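Local coordinates for protein immunomodulatory active chitinase (Trichuris suis, PDB 6G9C) that probably cleaves and binds chitin, as other family 18 chitinases do, and has immunomodulatory properties in inflammatory lung disease, at residues S310-C315 and G377-E382; A322-D327 and D346-K351; D371-L376 and K386-I391. All blocks are in the same frame, centred on the assembly; numbering follows the deposited sequence.

In the fold
Contact 1 fastens the loop after strand 364-368 to helix 311-319, contact 3 folds that loop on itself, and contact 2 joins strand 323-327 to helix 347-360. Contacts 1 and 3 lie closest, about 8 Å between centres, and are joined through Asp374 of contact 3, whose carboxylate accepts from Phe379 N and Cys380 N of contact 1, with Asp374 OD1 3.0 Å from Phe379 N. Contact 2 is about 13 Å from contact 1 and 15 Å from contact 3, centre to centre; Tyr311 touches Asp346, and Leu390 packs on the start of helix 347-360. Toward the barrel, Tyr372 of contact 3 reaches an ethanediol that is also hydrogen-bonded to Trp368, the last residue of strand 364-368.

Contact 1. Residues S310-C315 and G377-E382; sequences SYYEVC and GSFCTE
The ring of Phe379 lies beside that of Tyr312, with Tyr312 CD1 over its centre on one face, 3.5 Å from Phe379 CE2. Their planes are inclined by 31°, so the pair is neither a regular stack nor an edge-to-face contact, and the two side chains point the same way. Ser310 OG covers one face of the Tyr312 ring, while Tyr302 meets both aromatic residues edge-to-face. On Tyr311 the neighbour is sulfur: Cys380 SG approaches the ring obliquely, 3.5 Å from Tyr311 CE2. The phenol oxygen of Tyr311 is hydrogen-bonded to His383, and a water 2.6 Å from Tyr311 OH makes a weak further link to Glu382.

Next to the Tyr311 ring lies the disulfide Cys315-Cys380, its SG atoms 2.1 Å apart and its central torsion at 90°, the relaxed value for such a bond. In Cys315 the sulfur stands anti to the carbonyl carbon (chi1 -81°), which turns it off the helix toward the loop. At the helix start Ser310 and Glu313 form a capping box, with Glu313 N 3.1 Å from Ser310 OG.

No direct hydrogen bond joins the two segments; a covalent cross-link and aromatic packing fasten loop 377-382 to helix 311-319. Such a link should limit how far the loop can move from the helix in a secreted protein.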
loop_
_atom_site.group_PDB
_atom_site.type_symbol
_atom_site.label_atom_id
_atom_site.label_comp_id
_atom_site.label_asym_id
_atom_site.label_seq_id
_atom_site.Cartn_x
_atom_site.Cartn_y
_atom_site.Cartn_z
ATOM N N SER A 310 8.800 -0.506 31.325
ATOM C CA SER A 310 8.151 -1.326 30.311
ATOM C C SER A 310 8.012 -2.768 30.798
ATOM O O SER A 310 8.729 -3.216 31.691
ATOM C CB SER A 310 8.949 -1.312 29.011
ATOM O OG SER A 310 10.160 -2.047 29.192
ATOM N N TYR A 311 7.085 -3.505 30.179
ATOM C CA TYR A 311 6.945 -4.913 30.531
ATOM C C TYR A 311 8.256 -5.670 30.333
ATOM O O TYR A 311 8.645 -6.494 31.175
ATOM C CB TYR A 311 5.820 -5.569 29.723
ATOM C CG TYR A 311 5.753 -7.047 29.991
ATOM C CD1 TYR A 311 5.383 -7.526 31.237
ATOM C CD2 TYR A 311 6.108 -7.974 29.019
ATOM C CE1 TYR A 311 5.364 -8.903 31.509
ATOM C CE2 TYR A 311 6.081 -9.326 29.281
ATOM C CZ TYR A 311 5.698 -9.787 30.524
ATOM O OH TYR A 311 5.667 -11.145 30.794
ATOM N N TYR A 312 8.964 -5.417 29.232
ATOM C CA TYR A 312 10.194 -6.182 29.044
ATOM C C TYR A 312 11.258 -5.797 30.075
ATOM O O TYR A 312 12.109 -6.622 30.426
ATOM C CB TYR A 312 10.704 -6.037 27.603
ATOM C CG TYR A 312 11.135 -4.655 27.141
ATOM C CD1 TYR A 312 12.406 -4.156 27.446
ATOM C CD2 TYR A 312 10.293 -3.868 26.346
ATOM C CE1 TYR A 312 12.815 -2.900 26.993
ATOM C CE2 TYR A 312 10.698 -2.616 25.893
ATOM C CZ TYR A 312 11.955 -2.137 26.216
ATOM O OH TYR A 312 12.358 -0.886 25.766
ATOM N N GLU A 313 11.215 -4.565 30.585
ATOM C CA GLU A 313 12.126 -4.177 31.658
ATOM C C GLU A 313 11.745 -4.853 32.970
ATOM O O GLU A 313 12.620 -5.199 33.773
ATOM C CB GLU A 313 12.125 -2.657 31.823
ATOM C CG GLU A 313 13.028 -1.911 30.861
ATOM C CD GLU A 313 12.776 -0.413 30.913
ATOM O OE1 GLU A 313 11.707 -0.020 31.424
ATOM O OE2 GLU A 313 13.640 0.364 30.455
ATOM N N VAL A 314 10.443 -5.031 33.214
ATOM C CA VAL A 314 10.012 -5.845 34.352
ATOM C C VAL A 314 10.575 -7.255 34.227
ATOM O O VAL A 314 11.061 -7.837 35.205
ATOM C CB VAL A 314 8.475 -5.866 34.460
ATOM C CG1 VAL A 314 8.028 -6.961 35.456
ATOM C CG2 VAL A 314 7.935 -4.469 34.850
ATOM N N CYS A 315 10.522 -7.829 33.022
ATOM C CA CYS A 315 11.088 -9.159 32.830
ATOM C C CYS A 315 12.561 -9.191 33.212
ATOM O O CYS A 315 13.023 -10.138 33.866
ATOM C CB CYS A 315 10.898 -9.591 31.378
ATOM S SG CYS A 315 9.259 -10.245 31.043
ATOM N N GLY A 377 10.846 -10.922 21.920
ATOM C CA GLY A 377 10.947 -12.147 22.699
ATOM C C GLY A 377 12.299 -12.378 23.341
ATOM O O GLY A 377 12.652 -13.526 23.629
ATOM N N SER A 378 13.074 -11.317 23.580
ATOM C CA SER A 378 14.459 -11.457 24.031
ATOM C C SER A 378 14.661 -11.147 25.509
ATOM O O SER A 378 15.747 -11.428 26.038
ATOM C CB SER A 378 15.377 -10.541 23.210
ATOM O OG SER A 378 15.145 -9.176 23.549
ATOM N N PHE A 379 13.667 -10.567 26.182
ATOM C CA PHE A 379 13.818 -10.179 27.577
ATOM C C PHE A 379 13.179 -11.150 28.560
ATOM O O PHE A 379 13.677 -11.280 29.679
ATOM C CB PHE A 379 13.218 -8.788 27.810
ATOM C CG PHE A 379 14.046 -7.662 27.255
ATOM C CD1 PHE A 379 15.088 -7.120 28.001
ATOM C CD2 PHE A 379 13.773 -7.130 25.998
ATOM C CE1 PHE A 379 15.851 -6.071 27.502
ATOM C CE2 PHE A 379 14.524 -6.073 25.493
ATOM C CZ PHE A 379 15.571 -5.548 26.245
ATOM N N CYS A 380 12.081 -11.811 28.196
ATOM C CA CYS A 380 11.367 -12.676 29.128
ATOM C C CYS A 380 11.701 -14.145 28.882
ATOM O O CYS A 380 11.901 -14.576 27.742
ATOM C CB CYS A 380 9.854 -12.474 29.011
ATOM S SG CYS A 380 9.287 -10.741 29.043
ATOM N N THR A 381 11.730 -14.927 29.963
ATOM C CA THR A 381 12.009 -16.357 29.838
ATOM C C THR A 381 10.780 -17.239 30.014
ATOM O O THR A 381 10.746 -18.342 29.467
ATOM C CB THR A 381 13.073 -16.792 30.848
ATOM O OG1 THR A 381 12.495 -16.870 32.158
ATOM C CG2 THR A 381 14.235 -15.812 30.859
ATOM N N GLU A 382 9.758 -16.782 30.744
ATOM C CA GLU A 382 8.635 -17.661 31.064
ATOM C C GLU A 382 7.755 -17.978 29.859
ATOM O O GLU A 382 6.911 -18.877 29.961
ATOM C CB GLU A 382 7.786 -17.050 32.187
ATOM C CG GLU A 382 6.561 -16.279 31.704
ATOM C CD GLU A 382 5.857 -15.517 32.815
ATOM O OE1 GLU A 382 6.559 -14.991 33.691
ATOM O OE2 GLU A 382 4.612 -15.424 32.800
HETATM O O HOH W 1 3.764 -12.206 32.283
HETATM O O HOH W 2 12.040 -13.054 32.683
#

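Contact 2. Residues A322-D327 and D346-K351; sequences AKRVWD and DVESMK
Trp326, Arg324 and Glu348 contribute most of the buried surface, and Asp346 supplies the charge that Arg324 meets. The indole of Trp326 reaches the helix with the far end of its six-membered ring. Trp326 CZ3 lies 3.7 Å from Glu348 CB, the side chains crossing at about a right angle, and the ring edge faces the backbone N of Ser349. Trp326 NE1 is hydrogen-bonded to Asp328, which should restrict the rotation of the indole.

Arg324 runs out extended from the strand, CG anti to the backbone N (chi1 171°), and delivers its guanidinium side-on to the carboxylate of Asp346. Both donors converge on one oxygen: Arg324 NH2, 2.8 Å from Asp346 OD2, meets the syn lone pair of that oxygen, whereas Arg324 NE, 3.1 Å from the same OD2, comes nearly along the C-O axis. The two planes are only 22° apart. Glu348 packs its CG 3.9 Å from Arg324 NH2, but bends at chi2 to carry its carboxylate to Lys351, where OE1 and Lys351 NZ form a salt bridge.

Asp346 is also tied at its other oxygen, as Ser349 N gives a straight bond of 2.9 Å to Asp346 OD1. In return Asp346 N donates to Ser349 OG, which is hydrogen-bonded to Asp345 as well. The residue thus serves two partners at once: this is a capping box at the N-terminus of helix 347-360, with the N-cap carboxylate salt-bridged to strand 323-327, which runs nearly parallel to the helix.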
loop_
_atom_site.group_PDB
_atom_site.type_symbol
_atom_site.label_atom_id
_atom_site.label_comp_id
_atom_site.label_asym_id
_atom_site.label_seq_id
_atom_site.Cartn_x
_atom_site.Cartn_y
_atom_site.Cartn_z
ATOM N N ALA A 322 13.847 -9.738 41.345
ATOM C CA ALA A 322 12.747 -8.944 41.867
ATOM C C ALA A 322 11.586 -9.841 42.287
ATOM O O ALA A 322 11.394 -10.940 41.762
ATOM C CB ALA A 322 12.277 -7.926 40.822
ATOM N N LYS A 323 10.802 -9.360 43.243
ATOM C CA LYS A 323 9.673 -10.108 43.781
ATOM C C LYS A 323 8.391 -9.660 43.094
ATOM O O LYS A 323 8.100 -8.461 43.032
ATOM C CB LYS A 323 9.551 -9.911 45.292
ATOM C CG LYS A 323 8.322 -10.584 45.908
ATOM C CD LYS A 323 8.215 -10.336 47.417
ATOM C CE LYS A 323 8.338 -8.853 47.745
ATOM N NZ LYS A 323 7.851 -8.489 49.107
ATOM N N ARG A 324 7.633 -10.622 42.582
ATOM C CA ARG A 324 6.322 -10.368 42.007
ATOM C C ARG A 324 5.247 -10.734 43.022
ATOM O O ARG A 324 5.336 -11.774 43.684
ATOM C CB ARG A 324 6.151 -11.185 40.722
ATOM C CG ARG A 324 4.754 -11.174 40.127
ATOM C CD ARG A 324 4.713 -12.027 38.877
ATOM N NE ARG A 324 3.435 -11.973 38.176
ATOM C CZ ARG A 324 2.388 -12.733 38.490
ATOM N NH1 ARG A 324 2.470 -13.584 39.511
ATOM N NH2 ARG A 324 1.265 -12.643 37.786
ATOM N N VAL A 325 4.242 -9.874 43.155
ATOM C CA VAL A 325 3.068 -10.144 43.975
ATOM C C VAL A 325 1.831 -10.027 43.097
ATOM O O VAL A 325 1.685 -9.054 42.349
ATOM C CB VAL A 325 2.963 -9.187 45.177
ATOM C CG1 VAL A 325 1.685 -9.483 45.967
ATOM C CG2 VAL A 325 4.192 -9.294 46.068
ATOM N N TRP A 326 0.942 -11.012 43.188
ATOM C CA TRP A 326 -0.326 -10.983 42.468
ATOM C C TRP A 326 -1.397 -10.400 43.385
ATOM O O TRP A 326 -1.610 -10.907 44.491
ATOM C CB TRP A 326 -0.722 -12.391 42.010
ATOM C CG TRP A 326 -2.076 -12.469 41.337
ATOM C CD1 TRP A 326 -3.215 -13.049 41.832
ATOM C CD2 TRP A 326 -2.414 -11.971 40.041
ATOM N NE1 TRP A 326 -4.245 -12.920 40.923
ATOM C CE2 TRP A 326 -3.774 -12.268 39.817
ATOM C CE3 TRP A 326 -1.700 -11.287 39.051
ATOM C CZ2 TRP A 326 -4.433 -11.903 38.641
ATOM C CZ3 TRP A 326 -2.355 -10.929 37.885
ATOM C CH2 TRP A 326 -3.708 -11.243 37.689
ATOM N N ASP A 327 -2.062 -9.336 42.940
ATOM C CA ASP A 327 -3.186 -8.760 43.681
ATOM C C ASP A 327 -4.474 -9.273 43.050
ATOM O O ASP A 327 -4.912 -8.762 42.021
ATOM C CB ASP A 327 -3.145 -7.235 43.662
ATOM C CG ASP A 327 -4.247 -6.626 44.507
ATOM O OD1 ASP A 327 -4.195 -6.809 45.745
ATOM O OD2 ASP A 327 -5.163 -5.987 43.938
ATOM N N ASP A 346 0.674 -7.855 33.046
ATOM C CA ASP A 346 1.413 -9.000 32.537
ATOM C C ASP A 346 0.431 -9.950 31.862
ATOM O O ASP A 346 -0.731 -9.602 31.623
ATOM C CB ASP A 346 2.233 -9.646 33.666
ATOM C CG ASP A 346 1.373 -10.365 34.723
ATOM O OD1 ASP A 346 0.124 -10.287 34.685
ATOM O OD2 ASP A 346 1.976 -11.029 35.607
ATOM N N VAL A 347 0.896 -11.166 31.560
ATOM C CA VAL A 347 0.040 -12.103 30.835
ATOM C C VAL A 347 -1.205 -12.429 31.649
ATOM O O VAL A 347 -2.319 -12.479 31.113
ATOM C CB VAL A 347 0.807 -13.380 30.446
ATOM C CG1 VAL A 347 -0.163 -14.377 29.863
ATOM C CG2 VAL A 347 1.892 -13.062 29.421
ATOM N N GLU A 348 -1.049 -12.641 32.956
ATOM C CA GLU A 348 -2.216 -12.962 33.773
ATOM C C GLU A 348 -3.195 -11.790 33.845
ATOM O O GLU A 348 -4.414 -11.993 33.770
ATOM C CB GLU A 348 -1.790 -13.387 35.181
ATOM C CG GLU A 348 -0.921 -14.653 35.235
ATOM C CD GLU A 348 -1.685 -15.936 34.941
ATOM O OE1 GLU A 348 -2.855 -15.867 34.499
ATOM O OE2 GLU A 348 -1.119 -17.030 35.162
ATOM N N SER A 349 -2.697 -10.560 34.012
ATOM C CA SER A 349 -3.623 -9.432 34.104
ATOM C C SER A 349 -4.281 -9.166 32.756
ATOM O O SER A 349 -5.476 -8.851 32.693
ATOM C CB SER A 349 -2.914 -8.173 34.628
ATOM O OG SER A 349 -2.017 -7.611 33.684
ATOM N N MET A 350 -3.525 -9.315 31.667
ATOM C CA MET A 350 -4.109 -9.150 30.335
ATOM C C MET A 350 -5.147 -10.225 30.060
ATOM O O MET A 350 -6.196 -9.950 29.460
ATOM C CB MET A 350 -3.020 -9.195 29.266
ATOM C CG MET A 350 -2.030 -8.065 29.348
ATOM S SD MET A 350 -2.705 -6.556 28.658
ATOM C CE MET A 350 -1.627 -6.385 27.245
ATOM N N LYS A 351 -4.865 -11.461 30.490
ATOM C CA LYS A 351 -5.811 -12.556 30.319
ATOM C C LYS A 351 -7.125 -12.246 31.009
ATOM O O LYS A 351 -8.208 -12.453 30.444
ATOM C CB LYS A 351 -5.224 -13.856 30.893
ATOM C CG LYS A 351 -4.852 -14.896 29.892
ATOM C CD LYS A 351 -4.118 -16.072 30.573
ATOM C CE LYS A 351 -4.914 -16.673 31.727
ATOM N NZ LYS A 351 -4.198 -17.829 32.369
#

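Contact 3. Residues D371-L376 and K386-I391; sequences DYDDFL and KKYPLI. With EDO (1,2-ethanediol), chain C.
Asp373 swings its CG away from its own amide nitrogen (chi1 -157°), beside the carbonyl carbon, and so carries its carboxylate across to the backbone of residues 388-391, while Tyr388 keeps its CG beside the backbone N (chi1 -65°), which lays one ring face against Phe375. Ile391 N donates a straight bond of 2.8 Å to Asp373 OD2, from the syn side and 33° out of the carboxylate plane; Leu390 N lies 3.3 Å from Asp373 OD1. Asp374 N is a second donor to that OD1, from above the plane, so three backbone N-H groups hold the buried carboxylate and fix its rotation. The aliphatic parts of Pro389, Leu390 and Ile391 close round it.

Phe375 CB sits over the Tyr388 ring in a CH-pi contact, 3.8 Å from the ring centroid, while the phenol OH is bonded to His56 and Tyr52. The backbone adds Tyr388 N to Asp374 O at 3.0 Å. The carboxylate of Asp374, centre of an inverse gamma turn, accepts from Phe379 N and Cys380 N, and a water 2.7 Å from Asp374 OD2 and 2.8 Å from Lys386 O bridges the two segments.

Tyr372 OH is hydrogen-bonded at 2.7 Å to O1 of an ethanediol, probably from the crystallisation liquor, at the ring edge. Both segments belong to the loop between strand 364-368 and helix 392-398; Tyr311 of helix 311-319 covers Asp373, Pro389 and Leu390, Leu390 also meets Val347 and Met350 of helix 347-360, and Thr274 of strand 268-281 packs on Tyr372, Leu390 and Ile391.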
loop_
_atom_site.group_PDB
_atom_site.type_symbol
_atom_site.label_atom_id
_atom_site.label_comp_id
_atom_site.label_asym_id
_atom_site.label_seq_id
_atom_site.Cartn_x
_atom_site.Cartn_y
_atom_site.Cartn_z
ATOM N N ASP A 371 5.615 -0.977 21.657
ATOM C CA ASP A 371 7.043 -0.997 21.936
ATOM C C ASP A 371 7.363 -1.251 23.402
ATOM O O ASP A 371 8.543 -1.305 23.753
ATOM C CB ASP A 371 7.690 0.314 21.488
ATOM C CG ASP A 371 6.917 1.536 21.970
ATOM O OD1 ASP A 371 7.123 1.947 23.136
ATOM O OD2 ASP A 371 6.103 2.066 21.182
ATOM N N TYR A 372 6.355 -1.421 24.257
ATOM C CA TYR A 372 6.624 -1.775 25.648
ATOM C C TYR A 372 6.522 -3.269 25.920
ATOM O O TYR A 372 6.987 -3.730 26.970
ATOM C CB TYR A 372 5.659 -1.050 26.580
ATOM C CG TYR A 372 5.804 0.447 26.646
ATOM C CD1 TYR A 372 7.039 1.075 26.495
ATOM C CD2 TYR A 372 4.686 1.238 26.883
ATOM C CE1 TYR A 372 7.142 2.480 26.590
ATOM C CE2 TYR A 372 4.776 2.607 26.966
ATOM C CZ TYR A 372 5.998 3.225 26.830
ATOM O OH TYR A 372 6.036 4.603 26.929
ATOM N N ASP A 373 5.912 -4.028 25.012
ATOM C CA ASP A 373 5.855 -5.473 25.122
ATOM C C ASP A 373 7.241 -6.056 24.839
ATOM O O ASP A 373 8.143 -5.378 24.337
ATOM C CB ASP A 373 4.827 -6.016 24.130
ATOM C CG ASP A 373 4.274 -7.388 24.492
ATOM O OD1 ASP A 373 4.738 -8.060 25.443
ATOM O OD2 ASP A 373 3.343 -7.809 23.768
ATOM N N ASP A 374 7.403 -7.336 25.142
ATOM C CA ASP A 374 8.619 -8.064 24.756
ATOM C C ASP A 374 8.519 -8.386 23.264
ATOM O O ASP A 374 8.238 -9.508 22.852
ATOM C CB ASP A 374 8.776 -9.320 25.613
ATOM C CG ASP A 374 10.189 -9.936 25.549
ATOM O OD1 ASP A 374 11.174 -9.232 25.221
ATOM O OD2 ASP A 374 10.311 -11.146 25.857
ATOM N N PHE A 375 8.715 -7.351 22.437
ATOM C CA PHE A 375 8.411 -7.501 21.013
ATOM C C PHE A 375 9.459 -8.310 20.256
ATOM O O PHE A 375 9.158 -8.819 19.169
ATOM C CB PHE A 375 8.215 -6.129 20.346
ATOM C CG PHE A 375 9.393 -5.213 20.470
ATOM C CD1 PHE A 375 9.509 -4.367 21.564
ATOM C CD2 PHE A 375 10.376 -5.182 19.486
ATOM C CE1 PHE A 375 10.587 -3.510 21.690
ATOM C CE2 PHE A 375 11.463 -4.326 19.598
ATOM C CZ PHE A 375 11.565 -3.486 20.709
ATOM N N LEU A 376 10.672 -8.451 20.791
ATOM C CA LEU A 376 11.640 -9.371 20.199
ATOM C C LEU A 376 11.609 -10.745 20.844
ATOM O O LEU A 376 12.289 -11.654 20.356
ATOM C CB LEU A 376 13.069 -8.820 20.304
ATOM C CG LEU A 376 13.388 -7.452 19.688
ATOM C CD1 LEU A 376 14.880 -7.151 19.862
ATOM C CD2 LEU A 376 12.972 -7.362 18.217
ATOM N N LYS A 386 8.550 -16.344 23.076
ATOM C CA LYS A 386 7.413 -15.844 22.325
ATOM C C LYS A 386 7.542 -14.338 22.144
ATOM O O LYS A 386 7.860 -13.609 23.093
ATOM C CB LYS A 386 6.108 -16.181 23.051
ATOM C CG LYS A 386 4.835 -15.857 22.275
ATOM C CD LYS A 386 3.599 -16.184 23.103
ATOM C CE LYS A 386 2.314 -16.012 22.308
ATOM N NZ LYS A 386 1.118 -16.340 23.145
ATOM N N LYS A 387 7.326 -13.878 20.916
ATOM C CA LYS A 387 7.237 -12.446 20.660
ATOM C C LYS A 387 5.863 -11.941 21.064
ATOM O O LYS A 387 4.852 -12.626 20.874
ATOM C CB LYS A 387 7.497 -12.133 19.183
ATOM C CG LYS A 387 8.914 -12.479 18.727
ATOM C CD LYS A 387 9.023 -12.534 17.211
ATOM C CE LYS A 387 10.254 -13.317 16.787
ATOM N NZ LYS A 387 10.084 -14.790 16.977
ATOM N N TYR A 388 5.834 -10.730 21.614
ATOM C CA TYR A 388 4.599 -10.069 22.022
ATOM C C TYR A 388 3.779 -10.957 22.959
ATOM O O TYR A 388 2.624 -11.295 22.643
ATOM C CB TYR A 388 3.774 -9.677 20.806
ATOM C CG TYR A 388 4.398 -8.642 19.909
ATOM C CD1 TYR A 388 4.296 -7.287 20.219
ATOM C CD2 TYR A 388 5.065 -9.019 18.727
ATOM C CE1 TYR A 388 4.839 -6.332 19.404
ATOM C CE2 TYR A 388 5.624 -8.061 17.896
ATOM C CZ TYR A 388 5.490 -6.714 18.243
ATOM O OH TYR A 388 6.026 -5.733 17.437
ATOM N N PRO A 389 4.342 -11.398 24.091
ATOM C CA PRO A 389 3.552 -12.246 25.001
ATOM C C PRO A 389 2.291 -11.555 25.503
ATOM O O PRO A 389 1.275 -12.221 25.746
ATOM C CB PRO A 389 4.534 -12.542 26.147
ATOM C CG PRO A 389 5.492 -11.384 26.121
ATOM C CD PRO A 389 5.649 -11.039 24.664
ATOM N N LEU A 390 2.327 -10.233 25.658
ATOM C CA LEU A 390 1.145 -9.505 26.109
ATOM C C LEU A 390 0.174 -9.239 24.960
ATOM O O LEU A 390 -1.008 -9.596 25.037
ATOM C CB LEU A 390 1.548 -8.176 26.760
ATOM C CG LEU A 390 2.498 -8.244 27.955
ATOM C CD1 LEU A 390 2.530 -6.914 28.687
ATOM C CD2 LEU A 390 2.080 -9.357 28.880
ATOM N N ILE A 391 0.655 -8.615 23.886
ATOM C CA ILE A 391 -0.261 -8.114 22.863
ATOM C C ILE A 391 -0.891 -9.257 22.063
ATOM O O ILE A 391 -2.043 -9.146 21.623
ATOM C CB ILE A 391 0.476 -7.085 21.982
ATOM C CG1 ILE A 391 0.924 -5.912 22.856
ATOM C CG2 ILE A 391 -0.428 -6.547 20.871
ATOM C CD1 ILE A 391 1.803 -4.925 22.150
HETATM C C1 EDO C . 3.484 5.619 29.232
HETATM O O1 EDO C . 3.829 5.824 27.861
HETATM C C2 EDO C . 4.748 5.919 30.020
HETATM O O2 EDO C . 5.131 7.293 29.887
HETATM O O HOH W 3 8.629 -13.192 25.742
#